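START domain-containing protein 10 (Homo sapiens, PDB 6SER) binds and carries phosphatidylcholine and phosphatidylethanolamine between membranes, preferring species with a palmitoyl or stearoyl chain at sn-1 and an unsaturated 18-carbon chain at sn-2. Local coordinates at residues R31-E36 with D142-N147; A50-W55 with A211-Y216; C75-E80 with A218-P223; Q174-G177 with C181-T184. All coordinates share one frame; numbering follows the deposited sequence.

Interaction 1 of 4, residues R31-E36 with D142-N147; sequences RSFRSE and DYIIMN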
loop_
_atom_site.group_PDB
_atom_site.type_symbol
_atom_site.label_atom_id
_atom_site.label_comp_id
_atom_site.label_asym_id
_atom_site.label_seq_id
_atom_site.Cartn_x
_atom_site.Cartn_y
_atom_site.Cartn_z
ATOM N N ARG A 31 -0.233 1.234 -15.747
ATOM C CA ARG A 31 0.921 0.902 -16.605
ATOM C C ARG A 31 2.179 1.578 -16.063
ATOM O O ARG A 31 3.166 0.948 -15.898
ATOM C CB ARG A 31 0.614 1.266 -18.055
ATOM C CG ARG A 31 -0.206 0.201 -18.755
ATOM C CD ARG A 31 -0.164 0.211 -20.255
ATOM N NE ARG A 31 -0.497 1.559 -20.620
ATOM C CZ ARG A 31 -1.595 1.913 -21.240
ATOM N NH1 ARG A 31 -2.462 0.995 -21.621
ATOM N NH2 ARG A 31 -1.821 3.187 -21.455
ATOM N N SER A 32 2.074 2.838 -15.717
ATOM C CA SER A 32 3.227 3.578 -15.198
ATOM C C SER A 32 3.698 2.909 -13.931
ATOM O O SER A 32 4.852 2.826 -13.766
ATOM C CB SER A 32 2.868 4.975 -14.911
ATOM O OG SER A 32 2.991 5.755 -16.049
ATOM N N PHE A 33 2.778 2.557 -13.058
ATOM C CA PHE A 33 3.121 1.883 -11.799
ATOM C C PHE A 33 3.827 0.569 -12.076
ATOM O O PHE A 33 4.814 0.369 -11.551
ATOM C CB PHE A 33 1.913 1.763 -10.888
ATOM C CG PHE A 33 2.250 1.116 -9.591
ATOM C CD1 PHE A 33 2.637 1.848 -8.504
ATOM C CD2 PHE A 33 2.276 -0.236 -9.500
ATOM C CE1 PHE A 33 2.981 1.218 -7.332
ATOM C CE2 PHE A 33 2.618 -0.864 -8.333
ATOM C CZ PHE A 33 2.977 -0.134 -7.257
ATOM N N ARG A 34 3.307 -0.270 -12.918
ATOM C CA ARG A 34 4.008 -1.524 -13.181
ATOM C C ARG A 34 5.373 -1.259 -13.799
ATOM O O ARG A 34 6.380 -1.857 -13.399
ATOM C CB ARG A 34 3.187 -2.428 -14.101
ATOM C CG ARG A 34 3.979 -3.643 -14.559
ATOM C CD ARG A 34 3.109 -4.716 -15.206
ATOM N NE ARG A 34 3.081 -4.604 -16.658
ATOM C CZ ARG A 34 2.029 -4.194 -17.359
ATOM N NH1 ARG A 34 0.905 -3.865 -16.740
ATOM N NH2 ARG A 34 2.099 -4.120 -18.680
ATOM N N SER A 35 5.425 -0.356 -14.776
ATOM C CA SER A 35 6.700 -0.002 -15.379
ATOM C C SER A 35 7.668 0.518 -14.325
ATOM O O SER A 35 8.868 0.226 -14.372
ATOM C CB SER A 35 6.477 1.026 -16.490
ATOM O OG SER A 35 7.623 1.825 -16.676
ATOM N N GLU A 36 7.155 1.251 -13.336
ATOM C CA GLU A 36 8.004 1.746 -12.261
ATOM C C GLU A 36 8.590 0.595 -11.449
ATOM O O GLU A 36 9.771 0.618 -11.082
ATOM C CB GLU A 36 7.194 2.677 -11.365
ATOM C CG GLU A 36 7.940 3.868 -10.858
ATOM C CD GLU A 36 7.022 4.869 -10.201
ATOM O OE1 GLU A 36 5.805 4.843 -10.487
ATOM O OE2 GLU A 36 7.515 5.679 -9.393
ATOM N N ASP A 142 -1.191 -11.330 -13.415
ATOM C CA ASP A 142 -0.637 -10.440 -12.410
ATOM C C ASP A 142 -1.720 -9.569 -11.787
ATOM O O ASP A 142 -2.842 -9.473 -12.286
ATOM C CB ASP A 142 0.449 -9.554 -13.017
ATOM C CG ASP A 142 1.502 -10.358 -13.736
ATOM O OD1 ASP A 142 2.214 -9.786 -14.589
ATOM O OD2 ASP A 142 1.598 -11.574 -13.455
ATOM N N TYR A 143 -1.357 -8.925 -10.680
ATOM C CA TYR A 143 -2.242 -8.014 -9.976
ATOM C C TYR A 143 -1.499 -6.730 -9.630
ATOM O O TYR A 143 -0.308 -6.745 -9.299
ATOM C CB TYR A 143 -2.785 -8.625 -8.680
ATOM C CG TYR A 143 -3.487 -9.964 -8.783
ATOM C CD1 TYR A 143 -2.789 -11.156 -8.609
ATOM C CD2 TYR A 143 -4.861 -10.036 -8.995
ATOM C CE1 TYR A 143 -3.438 -12.394 -8.671
ATOM C CE2 TYR A 143 -5.522 -11.257 -9.049
ATOM C CZ TYR A 143 -4.806 -12.434 -8.892
ATOM O OH TYR A 143 -5.470 -13.635 -8.956
ATOM N N ILE A 144 -2.221 -5.616 -9.688
ATOM C CA ILE A 144 -1.726 -4.341 -9.186
ATOM C C ILE A 144 -2.754 -3.761 -8.228
ATOM O O ILE A 144 -3.949 -3.735 -8.535
ATOM C CB ILE A 144 -1.443 -3.341 -10.316
ATOM C CG1 ILE A 144 -0.313 -3.844 -11.208
ATOM C CG2 ILE A 144 -1.095 -1.980 -9.739
ATOM C CD1 ILE A 144 0.030 -2.890 -12.332
ATOM N N ILE A 145 -2.287 -3.296 -7.074
ATOM C CA ILE A 145 -3.073 -2.483 -6.158
ATOM C C ILE A 145 -2.257 -1.239 -5.863
ATOM O O ILE A 145 -1.127 -1.354 -5.378
ATOM C CB ILE A 145 -3.391 -3.217 -4.848
ATOM C CG1 ILE A 145 -3.790 -4.661 -5.114
ATOM C CG2 ILE A 145 -4.514 -2.515 -4.122
ATOM C CD1 ILE A 145 -4.098 -5.418 -3.852
ATOM N N MET A 146 -2.821 -0.060 -6.144
ATOM C CA MET A 146 -2.184 1.222 -5.858
ATOM C C MET A 146 -3.061 2.072 -4.949
ATOM O O MET A 146 -4.279 1.887 -4.871
ATOM C CB MET A 146 -1.925 2.042 -7.122
ATOM C CG MET A 146 -1.723 1.233 -8.341
ATOM S SD MET A 146 -1.380 2.296 -9.728
ATOM C CE MET A 146 -3.004 2.898 -10.097
ATOM N N ASN A 147 -2.424 3.040 -4.291
ATOM C CA ASN A 147 -3.153 4.020 -3.500
ATOM C C ASN A 147 -2.330 5.298 -3.414
ATOM O O ASN A 147 -1.127 5.298 -3.676
ATOM C CB ASN A 147 -3.516 3.464 -2.113
ATOM C CG ASN A 147 -2.374 3.537 -1.113
ATOM O OD1 ASN A 147 -1.845 4.613 -0.840
ATOM N ND2 ASN A 147 -2.037 2.401 -0.509
#
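The ring of Phe-33 has CG of Met-146 over one face, 4.2 Å above the ring plane and shifted toward the rim. Ile-144 meets the same ring obliquely, with its CG2 3.8 Å from Phe-33 CD2. The sulfur makes a Met-aromatic contact. Met-146 SD is 4.6 Å from the centroid of the Phe-33 ring, 41° off the ring normal. It comes closer still to the ring's root, 3.5 Å from Phe-33 CB. Phe-33 CG stands anti to the backbone N (chi1 -178°), which turns one side of the ring toward both the Ile-144 and Met-146 side chains. Arg-34 takes part through its aliphatic root, with CB 3.6 Å from CD1 of Ile-144. Its guanidinium group does not pair with Asp-142, and makes a long, weak ion pair with Glu-38. The segment axes of helix and strand approach to 9.6 Å at 106°. Phe-30, one turn earlier in helix 27-38, also touches Ile-144 and Met-146. Strand 142-151 runs between strands 127-139 and 161-175 of the curved START sheet. Helix 27-38 lies on the Ile-144 and Met-146 face, while Ile-145 points the other way, to Tyr-83 and His-87 of helix 79-87.

Interaction 2 of 4, residues A50-W55 with A211-Y216; sequences AGVSVW and AMKKMY
Val-52 meets the long helix through one methyl group: its CG2 lies 4.1 Å from CE of Lys-213. The two side chains run past each other in opposite directions. The contact is therefore between a valine branch and the aliphatic end of a lysine. Lys-213 CE also stands 4.4 Å from the backbone O of Ala-50. This is a loose, partly buried contact.

The bend in Lys-213 explains the approach. Its chain turns at chi2 (-53°) and then runs extended, which brings CE up to Val-52 and the Ala-50 carbonyl and leaves NZ turned toward Tyr-216. NZ sits 3.7 Å above the plane of the Tyr-216 ring, offset toward its rim. Tyr-216 is held in turn through its OH, which bonds to Asp-76. Ala-50 and Gly-51 both have positive phi, and their backbone angles are close to those of a type I' turn. That tight turn joins strands 43-49 and 52-57 and brings the Ala-50 carbonyl close to the lysine. Val-52 also packs on Pro-209, one helical turn before Lys-213.

Strand 52-57 pairs with strands 43-49 and 68-74. Helix 197-227 is the C-terminal helix of the START domain, which in this family lies across the mouth of the curved sheet and closes over the lipid cavity. Beside the contact, Met-212 reaches Cys-70 and Met-72 of strand 68-74, and Ile-183 and Tyr-185 of strand 181-190.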
loop_
_atom_site.group_PDB
_atom_site.type_symbol
_atom_site.label_atom_id
_atom_site.label_comp_id
_atom_site.label_asym_id
_atom_site.label_seq_id
_atom_site.Cartn_x
_atom_site.Cartn_y
_atom_site.Cartn_z
ATOM N N ALA A 50 18.250 -13.635 0.831
ATOM C CA ALA A 50 17.168 -14.606 0.980
ATOM C C ALA A 50 15.925 -14.176 0.200
ATOM O O ALA A 50 14.812 -14.138 0.733
ATOM C CB ALA A 50 16.838 -14.836 2.459
ATOM N N GLY A 51 16.128 -13.840 -1.075
ATOM C CA GLY A 51 15.040 -13.500 -1.968
ATOM C C GLY A 51 14.401 -12.137 -1.768
ATOM O O GLY A 51 13.504 -11.780 -2.539
ATOM N N VAL A 52 14.817 -11.365 -0.768
ATOM C CA VAL A 52 14.297 -10.022 -0.535
ATOM C C VAL A 52 15.366 -9.013 -0.928
ATOM O O VAL A 52 16.507 -9.098 -0.455
ATOM C CB VAL A 52 13.883 -9.818 0.933
ATOM C CG1 VAL A 52 13.375 -8.400 1.139
ATOM C CG2 VAL A 52 12.830 -10.830 1.338
ATOM N N SER A 53 14.996 -8.051 -1.776
ATOM C CA SER A 53 15.889 -6.955 -2.138
ATOM C C SER A 53 15.181 -5.616 -1.975
ATOM O O SER A 53 13.962 -5.509 -2.144
ATOM C CB SER A 53 16.412 -7.093 -3.571
ATOM O OG SER A 53 15.466 -7.749 -4.390
ATOM N N VAL A 54 15.971 -4.593 -1.649
ATOM C CA VAL A 54 15.494 -3.230 -1.441
ATOM C C VAL A 54 16.273 -2.296 -2.364
ATOM O O VAL A 54 17.508 -2.347 -2.407
ATOM C CB VAL A 54 15.643 -2.797 0.031
ATOM C CG1 VAL A 54 15.124 -1.369 0.244
ATOM C CG2 VAL A 54 14.922 -3.768 0.944
ATOM N N TRP A 55 15.551 -1.458 -3.108
ATOM C CA TRP A 55 16.135 -0.413 -3.934
ATOM C C TRP A 55 15.679 0.960 -3.447
ATOM O O TRP A 55 14.668 1.095 -2.750
ATOM C CB TRP A 55 15.745 -0.552 -5.411
ATOM C CG TRP A 55 16.287 -1.744 -6.130
ATOM C CD1 TRP A 55 17.384 -1.786 -6.951
ATOM C CD2 TRP A 55 15.736 -3.066 -6.131
ATOM N NE1 TRP A 55 17.552 -3.055 -7.450
ATOM C CE2 TRP A 55 16.554 -3.860 -6.963
ATOM C CE3 TRP A 55 14.638 -3.653 -5.508
ATOM C CZ2 TRP A 55 16.307 -5.207 -7.183
ATOM C CZ3 TRP A 55 14.394 -4.994 -5.724
ATOM C CH2 TRP A 55 15.220 -5.755 -6.559
ATOM N N ALA A 211 9.256 -6.183 7.201
ATOM C CA ALA A 211 7.823 -6.037 6.983
ATOM C C ALA A 211 7.335 -6.964 5.876
ATOM O O ALA A 211 6.232 -7.514 5.958
ATOM C CB ALA A 211 7.508 -4.582 6.653
ATOM N N MET A 212 8.148 -7.152 4.832
ATOM C CA MET A 212 7.751 -8.024 3.734
ATOM C C MET A 212 7.699 -9.479 4.175
ATOM O O MET A 212 6.815 -10.231 3.745
ATOM C CB MET A 212 8.715 -7.867 2.560
ATOM C CG MET A 212 8.687 -6.489 1.914
ATOM S SD MET A 212 7.233 -6.247 0.876
ATOM C CE MET A 212 7.583 -7.390 -0.461
ATOM N N LYS A 213 8.649 -9.903 5.013
ATOM C CA LYS A 213 8.645 -11.294 5.450
ATOM C C LYS A 213 7.519 -11.560 6.437
ATOM O O LYS A 213 6.981 -12.671 6.469
ATOM C CB LYS A 213 10.003 -11.677 6.043
ATOM C CG LYS A 213 10.972 -12.282 5.006
ATOM C CD LYS A 213 10.319 -13.466 4.268
ATOM C CE LYS A 213 11.207 -14.065 3.175
ATOM N NZ LYS A 213 10.504 -15.130 2.387
ATOM N N LYS A 214 7.136 -10.559 7.237
ATOM C CA LYS A 214 5.939 -10.705 8.057
ATOM C C LYS A 214 4.707 -10.915 7.183
ATOM O O LYS A 214 3.887 -11.802 7.450
ATOM C CB LYS A 214 5.767 -9.487 8.964
ATOM C CG LYS A 214 6.292 -9.705 10.371
ATOM C CD LYS A 214 6.465 -8.399 11.132
ATOM C CE LYS A 214 6.821 -8.665 12.592
ATOM N NZ LYS A 214 7.910 -9.682 12.733
ATOM N N MET A 215 4.584 -10.134 6.110
ATOM C CA MET A 215 3.502 -10.349 5.161
ATOM C C MET A 215 3.571 -11.742 4.548
ATOM O O MET A 215 2.539 -12.397 4.357
ATOM C CB MET A 215 3.549 -9.290 4.063
ATOM C CG MET A 215 2.441 -9.453 3.035
ATOM S SD MET A 215 2.677 -8.442 1.568
ATOM C CE MET A 215 2.883 -6.821 2.291
ATOM N N TYR A 216 4.777 -12.213 4.224
ATOM C CA TYR A 216 4.902 -13.538 3.630
ATOM C C TYR A 216 4.405 -14.616 4.589
ATOM O O TYR A 216 3.668 -15.525 4.188
ATOM C CB TYR A 216 6.347 -13.809 3.222
ATOM C CG TYR A 216 6.609 -15.273 2.961
ATOM C CD1 TYR A 216 6.208 -15.870 1.768
ATOM C CD2 TYR A 216 7.241 -16.068 3.913
ATOM C CE1 TYR A 216 6.434 -17.216 1.522
ATOM C CE2 TYR A 216 7.471 -17.417 3.676
ATOM C CZ TYR A 216 7.067 -17.983 2.477
ATOM O OH TYR A 216 7.294 -19.321 2.232
#

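Interaction 3 of 4, residues C75-E80 with A218-P223; sequences CDVPAE and ACLKYP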
loop_
_atom_site.group_PDB
_atom_site.type_symbol
_atom_site.label_atom_id
_atom_site.label_comp_id
_atom_site.label_asym_id
_atom_site.label_seq_id
_atom_site.Cartn_x
_atom_site.Cartn_y
_atom_site.Cartn_z
ATOM N N CYS A 75 8.215 -18.488 -3.044
ATOM C CA CYS A 75 8.324 -19.736 -3.787
ATOM C C CYS A 75 7.120 -20.644 -3.583
ATOM O O CYS A 75 6.828 -21.459 -4.464
ATOM C CB CYS A 75 9.609 -20.474 -3.403
ATOM S SG CYS A 75 9.564 -21.239 -1.773
ATOM N N ASP A 76 6.394 -20.502 -2.464
ATOM C CA ASP A 76 5.354 -21.458 -2.100
ATOM C C ASP A 76 4.026 -20.794 -1.746
ATOM O O ASP A 76 3.206 -21.410 -1.057
ATOM C CB ASP A 76 5.826 -22.341 -0.941
ATOM C CG ASP A 76 6.268 -21.537 0.261
ATOM O OD1 ASP A 76 6.356 -22.117 1.361
ATOM O OD2 ASP A 76 6.517 -20.319 0.109
ATOM N N VAL A 77 3.789 -19.556 -2.180
ATOM C CA VAL A 77 2.445 -18.989 -2.062
ATOM C C VAL A 77 2.011 -18.479 -3.433
ATOM O O VAL A 77 2.790 -17.813 -4.130
ATOM C CB VAL A 77 2.360 -17.894 -0.981
ATOM C CG1 VAL A 77 3.117 -18.309 0.276
ATOM C CG2 VAL A 77 2.840 -16.547 -1.485
ATOM N N PRO A 78 0.805 -18.803 -3.885
ATOM C CA PRO A 78 0.357 -18.329 -5.197
ATOM C C PRO A 78 -0.024 -16.856 -5.166
ATOM O O PRO A 78 -0.304 -16.274 -4.116
ATOM C CB PRO A 78 -0.859 -19.214 -5.502
ATOM C CG PRO A 78 -1.360 -19.635 -4.171
ATOM C CD PRO A 78 -0.169 -19.710 -3.253
ATOM N N ALA A 79 -0.025 -16.260 -6.364
ATOM C CA ALA A 79 -0.335 -14.840 -6.509
ATOM C C ALA A 79 -1.709 -14.495 -5.940
ATOM O O ALA A 79 -1.885 -13.433 -5.333
ATOM C CB ALA A 79 -0.261 -14.437 -7.980
ATOM N N GLU A 80 -2.701 -15.372 -6.143
ATOM C CA GLU A 80 -4.053 -15.085 -5.675
ATOM C C GLU A 80 -4.111 -15.012 -4.159
ATOM O O GLU A 80 -4.885 -14.222 -3.609
ATOM C CB GLU A 80 -5.045 -16.134 -6.195
ATOM C CG GLU A 80 -4.510 -17.559 -6.230
ATOM C CD GLU A 80 -3.901 -17.922 -7.585
ATOM O OE1 GLU A 80 -4.663 -18.295 -8.506
ATOM O OE2 GLU A 80 -2.664 -17.821 -7.737
ATOM N N ALA A 218 2.221 -14.218 6.841
ATOM C CA ALA A 218 0.772 -14.079 6.907
ATOM C C ALA A 218 0.092 -14.847 5.781
ATOM O O ALA A 218 -0.965 -15.454 5.985
ATOM C CB ALA A 218 0.384 -12.602 6.864
ATOM N N CYS A 219 0.689 -14.841 4.587
ATOM C CA CYS A 219 0.120 -15.588 3.469
ATOM C C CYS A 219 0.078 -17.088 3.745
ATOM O O CYS A 219 -0.821 -17.779 3.249
ATOM C CB CYS A 219 0.910 -15.306 2.195
ATOM S SG CYS A 219 0.867 -13.559 1.672
ATOM N N LEU A 220 1.035 -17.609 4.523
ATOM C CA LEU A 220 1.032 -19.034 4.850
ATOM C C LEU A 220 -0.108 -19.377 5.796
ATOM O O LEU A 220 -0.721 -20.446 5.680
ATOM C CB LEU A 220 2.368 -19.449 5.469
ATOM C CG LEU A 220 3.621 -19.225 4.620
ATOM C CD1 LEU A 220 4.874 -19.559 5.413
ATOM C CD2 LEU A 220 3.551 -20.046 3.346
ATOM N N LYS A 221 -0.406 -18.489 6.738
ATOM C CA LYS A 221 -1.477 -18.719 7.695
ATOM C C LYS A 221 -2.841 -18.294 7.165
ATOM O O LYS A 221 -3.855 -18.572 7.815
ATOM C CB LYS A 221 -1.164 -17.988 9.010
ATOM C CG LYS A 221 0.032 -18.572 9.769
ATOM C CD LYS A 221 -0.370 -19.802 10.580
ATOM C CE LYS A 221 0.834 -20.555 11.139
ATOM N NZ LYS A 221 1.290 -21.640 10.214
ATOM N N TYR A 222 -2.899 -17.653 5.988
ATOM C CA TYR A 222 -4.158 -17.046 5.562
ATOM C C TYR A 222 -5.233 -18.073 5.227
ATOM O O TYR A 222 -6.364 -17.925 5.729
ATOM C CB TYR A 222 -3.922 -16.083 4.394
ATOM C CG TYR A 222 -5.205 -15.397 3.961
ATOM C CD1 TYR A 222 -5.831 -14.476 4.795
ATOM C CD2 TYR A 222 -5.795 -15.678 2.729
ATOM C CE1 TYR A 222 -7.009 -13.850 4.416
ATOM C CE2 TYR A 222 -6.963 -15.051 2.340
ATOM C CZ TYR A 222 -7.569 -14.139 3.192
ATOM O OH TYR A 222 -8.737 -13.515 2.810
ATOM N N PRO A 223 -4.986 -19.099 4.395
ATOM C CA PRO A 223 -6.083 -20.031 4.052
ATOM C C PRO A 223 -6.796 -20.606 5.264
ATOM O O PRO A 223 -8.032 -20.630 5.290
ATOM C CB PRO A 223 -5.368 -21.112 3.227
ATOM C CG PRO A 223 -4.212 -20.359 2.582
ATOM C CD PRO A 223 -3.739 -19.452 3.683
#
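Val-77 places CG1 beside its backbone N (chi1 -43°), and Leu-220 does the same with CG (chi1 -59°). These two rotations bring the branches together, with Val-77 CG1 3.6 Å from Leu-220 CD2. The contact belongs to the helix-grip fold of START domains, in which a long C-terminal helix lies across a curved beta sheet. Here that helix meets the loop between strand 68-74 and helix 79-87.

The Val-77 and Leu-220 side chains cross at about a right angle. The same Val-77 methyl also packs beside the root of Cys-219, at 4.2 Å from its CB. Val-77 and Cys-219 are buried, while Leu-220 lies at the surface and closes the outer side of the contact. Everything that crosses is van der Waals packing. The polar end of Asp-76 looks elsewhere for its bond, and its OD2 is taken by the hydroxyl of Tyr-216, one turn earlier in the helix.

Pro-78 follows at the N-cap position of helix 79-87, so the loop passes straight from Val-77 into that helix. Cys-219 packs on Leu-82 and Val-85 of the same helix, which extends the contact inward. Further along the helix, Tyr-222 bonds through its OH to Asp-88 and meets the Tyr-91 ring edge-to-face. The helix is kinked at Pro-223, whose N makes no bond to the preceding turn. At the outer limit of the contact, CD2 of Leu-220 lies 4.0 Å from OD1 of Asp-76.

Interaction 4 of 4, residues Q174-G177 with C181-T184; sequences QSTG and CVIT
Gln-174 and Val-182 are joined by two short backbone bonds. Gln-174 N gives to Val-182 O at 2.7 Å and is almost straight, at 177°. Val-182 N returns the bond to Gln-174 O, also at 2.7 Å, and lies in the carbonyl plane. They form an antiparallel hydrogen-bonded pair, followed by the non-hydrogen-bonded pair of Ser-175 and Cys-181. This is the turn end of a beta hairpin.

Two waters extend the grip. One bonds Gln-174 OE1 at 2.8 Å and Thr-184 OG1 at 2.6 Å, so it bridges the strands along the Gln-174 and Val-182 face. The other bonds Thr-176 OG1 at 2.6 Å and donates weakly to Cys-181 O at 3.1 Å. Thr-176 OG1 also bonds the hydroxyl of Ser-180 in the turn. Just past the strand, Gly-177 N makes a weak bond to Ser-175 OG.

Packing completes the contact. Thr-176 OG1 sits between its backbone N and carbonyl carbon (chi1 60°), which leaves CG2 to meet Val-182. The two CG2 methyls of Thr-176 and Val-182 are 3.6 Å apart, and the side chains cross at about a right angle. Cys-181 tucks its CB against the carbonyl of Gln-174.

Strand 181-190 lies between strands 161-175 and 68-74. Val-182 packs on Arg-71 and Glu-73 of the latter. On the other face, Ser-175 and Cys-181 meet Ala-79 and Leu-82 of helix 79-87.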
loop_
_atom_site.group_PDB
_atom_site.type_symbol
_atom_site.label_atom_id
_atom_site.label_comp_id
_atom_site.label_asym_id
_atom_site.label_seq_id
_atom_site.Cartn_x
_atom_site.Cartn_y
_atom_site.Cartn_z
ATOM N N GLN A 174 3.381 -10.614 -9.422
ATOM C CA GLN A 174 3.628 -11.324 -10.668
ATOM C C GLN A 174 3.595 -12.810 -10.364
ATOM O O GLN A 174 4.375 -13.293 -9.531
ATOM C CB GLN A 174 4.964 -10.906 -11.282
ATOM C CG GLN A 174 4.943 -9.484 -11.846
ATOM C CD GLN A 174 6.327 -8.916 -12.096
ATOM O OE1 GLN A 174 7.172 -8.893 -11.198
ATOM N NE2 GLN A 174 6.563 -8.441 -13.317
ATOM N N SER A 175 2.666 -13.522 -10.997
ATOM C CA SER A 175 2.622 -14.970 -10.843
ATOM C C SER A 175 3.796 -15.608 -11.571
ATOM O O SER A 175 4.091 -15.262 -12.720
ATOM C CB SER A 175 1.319 -15.535 -11.385
ATOM O OG SER A 175 1.326 -16.943 -11.239
ATOM N N THR A 176 4.471 -16.533 -10.902
ATOM C CA THR A 176 5.574 -17.285 -11.490
ATOM C C THR A 176 5.203 -18.757 -11.638
ATOM O O THR A 176 6.044 -19.644 -11.509
ATOM C CB THR A 176 6.849 -17.135 -10.663
ATOM O OG1 THR A 176 6.629 -17.635 -9.337
ATOM C CG2 THR A 176 7.280 -15.672 -10.590
ATOM N N GLY A 177 3.932 -19.026 -11.915
ATOM C CA GLY A 177 3.425 -20.373 -11.968
ATOM C C GLY A 177 2.466 -20.642 -10.828
ATOM O O GLY A 177 2.243 -19.792 -9.960
ATOM N N CYS A 181 4.875 -16.805 -6.666
ATOM C CA CYS A 181 4.733 -15.466 -7.223
ATOM C C CYS A 181 5.917 -14.609 -6.785
ATOM O O CYS A 181 6.720 -15.004 -5.935
ATOM C CB CYS A 181 3.414 -14.818 -6.789
ATOM S SG CYS A 181 3.367 -14.474 -5.016
ATOM N N VAL A 182 6.012 -13.425 -7.390
ATOM C CA VAL A 182 6.935 -12.376 -6.969
ATOM C C VAL A 182 6.120 -11.115 -6.718
ATOM O O VAL A 182 5.278 -10.744 -7.544
ATOM C CB VAL A 182 8.028 -12.112 -8.024
ATOM C CG1 VAL A 182 8.919 -10.949 -7.606
ATOM C CG2 VAL A 182 8.861 -13.368 -8.267
ATOM N N ILE A 183 6.357 -10.460 -5.586
ATOM C CA ILE A 183 5.651 -9.231 -5.245
ATOM C C ILE A 183 6.664 -8.105 -5.099
ATOM O O ILE A 183 7.689 -8.263 -4.425
ATOM C CB ILE A 183 4.816 -9.382 -3.961
ATOM C CG1 ILE A 183 4.088 -8.069 -3.643
ATOM C CG2 ILE A 183 5.679 -9.844 -2.795
ATOM C CD1 ILE A 183 3.111 -8.156 -2.511
ATOM N N THR A 184 6.376 -6.975 -5.742
ATOM C CA THR A 184 7.180 -5.768 -5.623
ATOM C C THR A 184 6.343 -4.698 -4.937
ATOM O O THR A 184 5.250 -4.362 -5.405
ATOM C CB THR A 184 7.655 -5.286 -6.993
ATOM O OG1 THR A 184 8.413 -6.328 -7.628
ATOM C CG2 THR A 184 8.512 -4.025 -6.846
HETATM O O HOH W 1 6.746 -8.003 -8.591
HETATM O O HOH W 2 8.408 -16.908 -7.660
#

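Interactions 2 and 3 use successive parts of helix 197-227, with centres 14 Å apart. Tyr-216 CE1 joins them, 3.7 Å from Val-77 CG1. Interaction 4 touches both, its centre 13 Å from interaction 2's and 11 Å from interaction 3's: Met-212 CE is 3.9 Å from Ile-183 CG2, and Cys-181 SG 3.5 Å from Val-77 O. In interaction 1, Asp-142 OD2 makes a weak bond to Ser-175 N and Tyr-143 packs on Ala-79 and Glu-80. Triethylene glycol, probably from crystallisation, lies about 6 Å from the Met-146 side chain. Interactions 1 and 2 join helices to the sheet, interaction 3 joins helix 197-227 to a loop, and interaction 4 lies within the sheet.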